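Local coordinates for flavin reductase domain protein, FMN-binding (Shewanella baltica, PDB 3HMZ) that binds flavin mononucleotide and is probably an NAD(P)-dependent flavin reductase-like oxidoreductase, at residues Q83-R95 with D177-A191. Sequence-based numbering, arbitrary orientation. Where two conformers were deposited one is given.
With FMN (flavin mononucleotide), chain B; EDO (1,2-ethanediol), chain H.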
loop_
_atom_site.group_PDB
_atom_site.type_symbol
_atom_site.label_atom_id
_atom_site.label_comp_id
_atom_site.label_asym_id
_atom_site.label_seq_id
_atom_site.Cartn_x
_atom_site.Cartn_y
_atom_site.Cartn_z
ATOM N N GLN A 83 -6.643 4.394 10.389
ATOM C CA GLN A 83 -6.330 3.425 11.424
ATOM C C GLN A 83 -6.230 2.030 10.839
ATOM O O GLN A 83 -6.853 1.718 9.839
ATOM C CB GLN A 83 -7.332 3.496 12.592
ATOM C CG GLN A 83 -8.812 3.424 12.205
ATOM C CD GLN A 83 -9.538 4.696 12.467
ATOM O OE1 GLN A 83 -9.732 5.034 13.649
ATOM N NE2 GLN A 83 -9.972 5.388 11.405
ATOM N N VAL A 84 -5.403 1.217 11.478
ATOM C CA VAL A 84 -5.055 -0.115 11.008
ATOM C C VAL A 84 -5.884 -1.156 11.734
ATOM O O VAL A 84 -5.643 -1.405 12.923
ATOM C CB VAL A 84 -3.537 -0.370 11.210
ATOM C CG1 VAL A 84 -3.163 -1.727 10.670
ATOM C CG2 VAL A 84 -2.669 0.723 10.493
ATOM N N PRO A 85 -6.843 -1.782 11.047
ATOM C CA PRO A 85 -7.647 -2.806 11.691
ATOM C C PRO A 85 -6.850 -4.116 11.856
ATOM O O PRO A 85 -5.779 -4.305 11.262
ATOM C CB PRO A 85 -8.840 -2.963 10.742
ATOM C CG PRO A 85 -8.265 -2.677 9.430
ATOM C CD PRO A 85 -7.325 -1.524 9.693
ATOM N N THR A 86 -7.414 -4.975 12.683
ATOM C CA THR A 86 -6.845 -6.269 13.003
ATOM C C THR A 86 -7.665 -7.387 12.374
ATOM O O THR A 86 -8.806 -7.186 11.965
ATOM C CB THR A 86 -6.861 -6.498 14.505
ATOM O OG1 THR A 86 -8.224 -6.595 14.913
ATOM C CG2 THR A 86 -6.091 -5.415 15.247
ATOM N N VAL A 87 -7.082 -8.583 12.368
ATOM C CA VAL A 87 -7.794 -9.806 11.939
ATOM C C VAL A 87 -9.089 -9.989 12.745
ATOM O O VAL A 87 -10.097 -10.401 12.194
ATOM C CB VAL A 87 -6.882 -11.034 12.021
ATOM C CG1 VAL A 87 -7.709 -12.343 12.005
ATOM C CG2 VAL A 87 -5.867 -10.988 10.896
ATOM N N ALA A 88 -9.070 -9.632 14.042
ATOM C CA ALA A 88 -10.290 -9.671 14.894
ATOM C C ALA A 88 -11.414 -8.803 14.334
ATOM O O ALA A 88 -12.591 -9.083 14.577
ATOM C CB ALA A 88 -9.989 -9.250 16.317
ATOM N N GLN A 89 -11.035 -7.750 13.594
ATOM C CA GLN A 89 -11.947 -6.814 12.955
ATOM C C GLN A 89 -12.223 -7.134 11.489
ATOM O O GLN A 89 -12.672 -6.270 10.728
ATOM C CB GLN A 89 -11.380 -5.405 13.094
ATOM C CG GLN A 89 -11.279 -4.943 14.542
ATOM C CD GLN A 89 -10.572 -3.610 14.640
ATOM O OE1 GLN A 89 -9.480 -3.453 14.126
ATOM N NE2 GLN A 89 -11.176 -2.657 15.353
ATOM N N LEU A 90 -12.048 -8.413 11.107
ATOM C CA LEU A 90 -12.311 -8.842 9.728
ATOM C C LEU A 90 -13.752 -8.481 9.275
ATOM O O LEU A 90 -13.945 -7.828 8.244
ATOM C CB LEU A 90 -12.139 -10.363 9.599
ATOM C CG LEU A 90 -12.526 -11.020 8.284
ATOM C CD1 LEU A 90 -11.677 -10.504 7.172
ATOM C CD2 LEU A 90 -12.364 -12.525 8.446
ATOM N N GLN A 91 -14.747 -8.849 10.086
ATOM C CA GLN A 91 -16.150 -8.593 9.699
ATOM C C GLN A 91 -16.427 -7.096 9.700
ATOM O O GLN A 91 -17.045 -6.584 8.771
ATOM C CB GLN A 91 -17.182 -9.284 10.608
ATOM C CG GLN A 91 -16.987 -10.741 10.928
ATOM C CD GLN A 91 -16.630 -11.645 9.780
ATOM O OE1 GLN A 91 -17.136 -11.496 8.679
ATOM N NE2 GLN A 91 -15.815 -12.684 10.071
ATOM N N LEU A 92 -15.953 -6.389 10.726
ATOM C CA LEU A 92 -16.128 -4.944 10.822
ATOM C C LEU A 92 -15.585 -4.244 9.580
ATOM O O LEU A 92 -16.234 -3.365 8.990
ATOM C CB LEU A 92 -15.442 -4.387 12.070
ATOM C CG LEU A 92 -15.512 -2.890 12.406
ATOM C CD1 LEU A 92 -15.250 -2.618 13.917
ATOM C CD2 LEU A 92 -14.540 -2.056 11.584
ATOM N N THR A 93 -14.387 -4.676 9.173
ATOM C CA THR A 93 -13.704 -4.028 8.033
ATOM C C THR A 93 -14.479 -4.223 6.742
ATOM O O THR A 93 -14.747 -3.265 6.005
ATOM C CB THR A 93 -12.268 -4.519 7.921
ATOM O OG1 THR A 93 -11.570 -4.213 9.140
ATOM C CG2 THR A 93 -11.542 -3.886 6.734
ATOM N N HIS A 94 -14.907 -5.453 6.522
ATOM C CA HIS A 94 -15.672 -5.729 5.325
ATOM C C HIS A 94 -17.028 -5.025 5.338
ATOM O O HIS A 94 -17.450 -4.472 4.327
ATOM C CB HIS A 94 -15.829 -7.236 5.154
ATOM C CG HIS A 94 -16.354 -7.608 3.807
ATOM N ND1 HIS A 94 -17.664 -7.947 3.643
ATOM C CD2 HIS A 94 -15.810 -7.552 2.565
ATOM C CE1 HIS A 94 -17.895 -8.191 2.360
ATOM N NE2 HIS A 94 -16.782 -7.969 1.681
ATOM N N ARG A 95 -17.662 -4.981 6.514
ATOM C CA ARG A 95 -18.982 -4.358 6.651
ATOM C C ARG A 95 -18.950 -2.867 6.404
ATOM O O ARG A 95 -19.803 -2.340 5.673
ATOM C CB ARG A 95 -19.599 -4.641 8.023
ATOM C CG ARG A 95 -20.069 -6.065 8.205
ATOM C CD ARG A 95 -20.683 -6.231 9.596
ATOM N NE ARG A 95 -20.985 -7.624 9.868
ATOM C CZ ARG A 95 -21.723 -8.047 10.884
ATOM N NH1 ARG A 95 -22.271 -7.181 11.713
ATOM N NH2 ARG A 95 -21.930 -9.342 11.053
ATOM N N ASP A 177 -4.579 -12.545 16.414
ATOM C CA ASP A 177 -5.721 -11.732 15.993
ATOM C C ASP A 177 -5.427 -10.231 15.916
ATOM O O ASP A 177 -6.334 -9.483 15.577
ATOM C CB ASP A 177 -7.013 -12.051 16.730
ATOM C CG ASP A 177 -7.029 -11.621 18.138
ATOM O OD1 ASP A 177 -6.070 -10.999 18.647
ATOM O OD2 ASP A 177 -8.100 -11.917 18.768
ATOM N N LYS A 178 -4.194 -9.808 16.222
ATOM C CA LYS A 178 -3.827 -8.397 16.044
ATOM C C LYS A 178 -3.114 -8.144 14.720
ATOM O O LYS A 178 -2.793 -7.011 14.392
ATOM C CB LYS A 178 -3.006 -7.876 17.214
ATOM C CG LYS A 178 -3.811 -7.850 18.520
ATOM C CD LYS A 178 -3.119 -7.024 19.602
ATOM C CE LYS A 178 -3.959 -6.947 20.810
ATOM N NZ LYS A 178 -3.367 -6.086 21.904
ATOM N N ARG A 179 -2.889 -9.188 13.926
ATOM C CA ARG A 179 -2.267 -8.992 12.615
ATOM C C ARG A 179 -3.119 -8.062 11.733
ATOM O O ARG A 179 -4.359 -7.993 11.849
ATOM C CB ARG A 179 -2.007 -10.336 11.936
ATOM C CG ARG A 179 -0.816 -11.044 12.530
ATOM C CD ARG A 179 -0.640 -12.499 12.166
ATOM N NE ARG A 179 0.553 -12.994 12.853
ATOM C CZ ARG A 179 1.799 -12.798 12.421
ATOM N NH1 ARG A 179 2.018 -12.170 11.302
ATOM N NH2 ARG A 179 2.840 -13.249 13.114
ATOM N N SER A 180 -2.442 -7.305 10.855
ATOM C CA SER A 180 -3.134 -6.439 9.919
ATOM C C SER A 180 -3.745 -7.250 8.774
ATOM O O SER A 180 -3.352 -8.396 8.522
ATOM C CB SER A 180 -2.196 -5.355 9.386
ATOM O OG SER A 180 -0.981 -5.902 8.854
ATOM N N LEU A 181 -4.733 -6.634 8.136
ATOM C CA LEU A 181 -5.462 -7.175 7.027
ATOM C C LEU A 181 -5.083 -6.469 5.744
ATOM O O LEU A 181 -4.918 -5.263 5.721
ATOM C CB LEU A 181 -6.957 -7.001 7.246
ATOM C CG LEU A 181 -7.620 -7.842 8.331
ATOM C CD1 LEU A 181 -9.064 -7.306 8.634
ATOM C CD2 LEU A 181 -7.654 -9.316 7.906
ATOM N N HIS A 182 -4.994 -7.274 4.675
ATOM C CA HIS A 182 -4.518 -6.843 3.351
ATOM C C HIS A 182 -5.505 -7.371 2.328
ATOM O O HIS A 182 -5.524 -8.547 2.020
ATOM C CB HIS A 182 -3.078 -7.332 3.142
ATOM C CG HIS A 182 -2.124 -6.853 4.197
ATOM N ND1 HIS A 182 -1.192 -5.866 3.959
ATOM C CD2 HIS A 182 -2.028 -7.144 5.519
ATOM C CE1 HIS A 182 -0.540 -5.608 5.085
ATOM N NE2 HIS A 182 -1.057 -6.344 6.052
ATOM N N TYR A 183 -6.391 -6.499 1.886
ATOM C CA TYR A 183 -7.509 -6.907 1.034
ATOM C C TYR A 183 -7.137 -7.277 -0.366
ATOM O O TYR A 183 -6.257 -6.662 -0.945
ATOM C CB TYR A 183 -8.492 -5.751 0.947
ATOM C CG TYR A 183 -9.792 -6.022 0.258
ATOM C CD1 TYR A 183 -10.605 -7.043 0.692
ATOM C CD2 TYR A 183 -10.281 -5.148 -0.723
ATOM C CE1 TYR A 183 -11.858 -7.272 0.107
ATOM C CE2 TYR A 183 -11.546 -5.362 -1.298
ATOM C CZ TYR A 183 -12.326 -6.408 -0.862
ATOM O OH TYR A 183 -13.586 -6.577 -1.420
ATOM N N ILE A 184 -7.832 -8.271 -0.920
ATOM C CA ILE A 184 -7.747 -8.527 -2.374
ATOM C C ILE A 184 -9.069 -8.196 -3.056
ATOM O O ILE A 184 -9.146 -7.225 -3.845
ATOM C CB ILE A 184 -7.290 -9.954 -2.714
ATOM C CG1 ILE A 184 -5.899 -10.212 -2.141
ATOM C CG2 ILE A 184 -7.312 -10.144 -4.228
ATOM C CD1 ILE A 184 -4.805 -9.227 -2.646
ATOM N N ALA A 185 -10.102 -8.988 -2.776
ATOM C CA ALA A 185 -11.379 -8.837 -3.463
ATOM C C ALA A 185 -12.457 -9.636 -2.770
ATOM O O ALA A 185 -12.187 -10.585 -2.035
ATOM C CB ALA A 185 -11.233 -9.299 -4.959
ATOM N N GLY A 186 -13.700 -9.268 -3.042
ATOM C CA GLY A 186 -14.825 -9.944 -2.433
ATOM C C GLY A 186 -14.737 -9.809 -0.929
ATOM O O GLY A 186 -14.613 -8.714 -0.411
ATOM N N GLY A 187 -14.802 -10.919 -0.233
ATOM C CA GLY A 187 -14.620 -10.899 1.220
ATOM C C GLY A 187 -13.246 -11.395 1.631
ATOM O O GLY A 187 -13.017 -11.619 2.817
ATOM N N GLN A 188 -12.328 -11.509 0.678
ATOM C CA GLN A 188 -11.041 -12.149 0.907
ATOM C C GLN A 188 -9.890 -11.176 1.151
ATOM O O GLN A 188 -9.638 -10.258 0.374
ATOM C CB GLN A 188 -10.727 -13.103 -0.229
ATOM C CG GLN A 188 -9.560 -14.079 0.056
ATOM C CD GLN A 188 -8.259 -13.539 -0.430
ATOM O OE1 GLN A 188 -8.187 -13.055 -1.562
ATOM N NE2 GLN A 188 -7.199 -13.652 0.379
ATOM N N PHE A 189 -9.208 -11.446 2.249
ATOM C CA PHE A 189 -8.054 -10.718 2.734
ATOM C C PHE A 189 -6.950 -11.698 3.091
ATOM O O PHE A 189 -7.186 -12.878 3.319
ATOM C CB PHE A 189 -8.375 -10.002 4.057
ATOM C CG PHE A 189 -9.496 -8.975 4.002
ATOM C CD1 PHE A 189 -10.843 -9.374 3.973
ATOM C CD2 PHE A 189 -9.221 -7.615 4.111
ATOM C CE1 PHE A 189 -11.873 -8.447 3.947
ATOM C CE2 PHE A 189 -10.272 -6.659 4.120
ATOM C CZ PHE A 189 -11.585 -7.085 4.060
ATOM N N TYR A 190 -5.738 -11.192 3.114
ATOM C CA TYR A 190 -4.617 -11.893 3.724
ATOM C C TYR A 190 -4.201 -11.129 4.970
ATOM O O TYR A 190 -4.162 -9.897 4.983
ATOM C CB TYR A 190 -3.414 -11.995 2.809
ATOM C CG TYR A 190 -3.617 -12.881 1.656
ATOM C CD1 TYR A 190 -3.521 -14.241 1.791
ATOM C CD2 TYR A 190 -3.886 -12.357 0.403
ATOM C CE1 TYR A 190 -3.743 -15.101 0.687
ATOM C CE2 TYR A 190 -4.075 -13.170 -0.696
ATOM C CZ TYR A 190 -4.003 -14.545 -0.553
ATOM O OH TYR A 190 -4.181 -15.372 -1.650
ATOM N N ALA A 191 -3.905 -11.872 6.026
ATOM C CA ALA A 191 -3.262 -11.308 7.204
ATOM C C ALA A 191 -1.779 -11.159 6.907
ATOM O O ALA A 191 -1.211 -11.912 6.104
ATOM C CB ALA A 191 -3.466 -12.221 8.429
HETATM N N1 FMN B . -13.482 2.873 -1.296
HETATM C C2 FMN B . -12.634 3.894 -1.656
HETATM O O2 FMN B . -13.113 4.960 -2.041
HETATM N N3 FMN B . -11.269 3.705 -1.546
HETATM C C4 FMN B . -10.711 2.536 -1.131
HETATM O O4 FMN B . -9.455 2.444 -1.088
HETATM C C4A FMN B . -11.588 1.495 -0.788
HETATM N N5 FMN B . -11.105 0.280 -0.338
HETATM C C5A FMN B . -11.936 -0.694 0.196
HETATM C C6 FMN B . -11.413 -1.840 0.814
HETATM C C7 FMN B . -12.245 -2.828 1.329
HETATM C C7M FMN B . -11.671 -4.036 2.002
HETATM C C8 FMN B . -13.630 -2.671 1.224
HETATM C C8M FMN B . -14.579 -3.723 1.761
HETATM C C9 FMN B . -14.132 -1.527 0.620
HETATM C C9A FMN B . -13.334 -0.521 0.096
HETATM N N10 FMN B . -13.825 0.639 -0.497
HETATM C C10 FMN B . -12.971 1.665 -0.868
HETATM C "C1'" FMN B . -15.298 0.944 -0.535
HETATM C "C2'" FMN B . -15.816 1.821 0.613
HETATM O "O2'" FMN B . -15.288 1.414 1.886
HETATM C "C3'" FMN B . -17.335 1.699 0.578
HETATM O "O3'" FMN B . -17.815 2.284 -0.630
HETATM C "C4'" FMN B . -18.038 2.234 1.842
HETATM O "O4'" FMN B . -19.335 1.646 1.871
HETATM C "C5'" FMN B . -18.159 3.744 1.900
HETATM O "O5'" FMN B . -18.891 4.067 3.083
HETATM P P FMN B . -19.489 5.537 3.283
HETATM O O1P FMN B . -20.344 5.388 4.529
HETATM O O2P FMN B . -18.374 6.535 3.418
HETATM O O3P FMN B . -20.312 5.874 2.066
HETATM C C1 EDO H . -8.623 -7.907 19.732
HETATM O O1 EDO H . -7.767 -7.710 18.575
HETATM C C2 EDO H . -9.444 -9.177 19.503
HETATM O O2 EDO H . -9.363 -10.235 20.445
HETATM O O HOH W 1 -5.069 -3.843 8.597
HETATM O O HOH W 2 -3.320 -4.666 12.829
#
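His94 meets Gly186 at the edge of its imidazole: Gly186 O lies near the ring plane, 3.1 Å from His94 NE2 in a weak, bent hydrogen bond (125° at the hydrogen), and His94 CD2 in turn sits at the edge of the Phe189 ring, 4.3 Å from CE1. These contacts show how a β-hairpin, 181-185 with 188-191 joined by a type II' turn and carrying a classic β-bulge, can pack on helix 90-95 beside a flavin. One face of Phe189 is taken by Tyr183, whose CD1 sits over the ring centre. Tyr183 carries FMN C7M over the centre of one face, 3.2 Å from its CG, and Ala185 N over the opposite face. The dimethylbenzene end of FMN enters between helix 90-95 and the hairpin. With CG trans to the backbone N (chi1 -173°), the Tyr183 ring lies against C7M, and its OH donates to Gly186 O over 2.6 Å, the carbonyl His94 also uses. An alanine at Tyr183 is likely to strip the flavin methyl of the ring face beneath it, bare one face of Phe189 and cost Gly186 O the short bond from the hydroxyl. Deeper in, Leu90 CD1 reaches Phe189 CD1 at 3.5 Å, while Leu181 CD1 lies against Thr86 O and Leu90 CA. The hairpin's second strand, Gln188 to Tyr190, pairs antiparallel with a strand of the second subunit, so the sheet runs on across the interface. At the far end the backbones join directly: Ala88 N donates to Asp177 O, and Val87 N reaches Arg179 O at 2.8 Å.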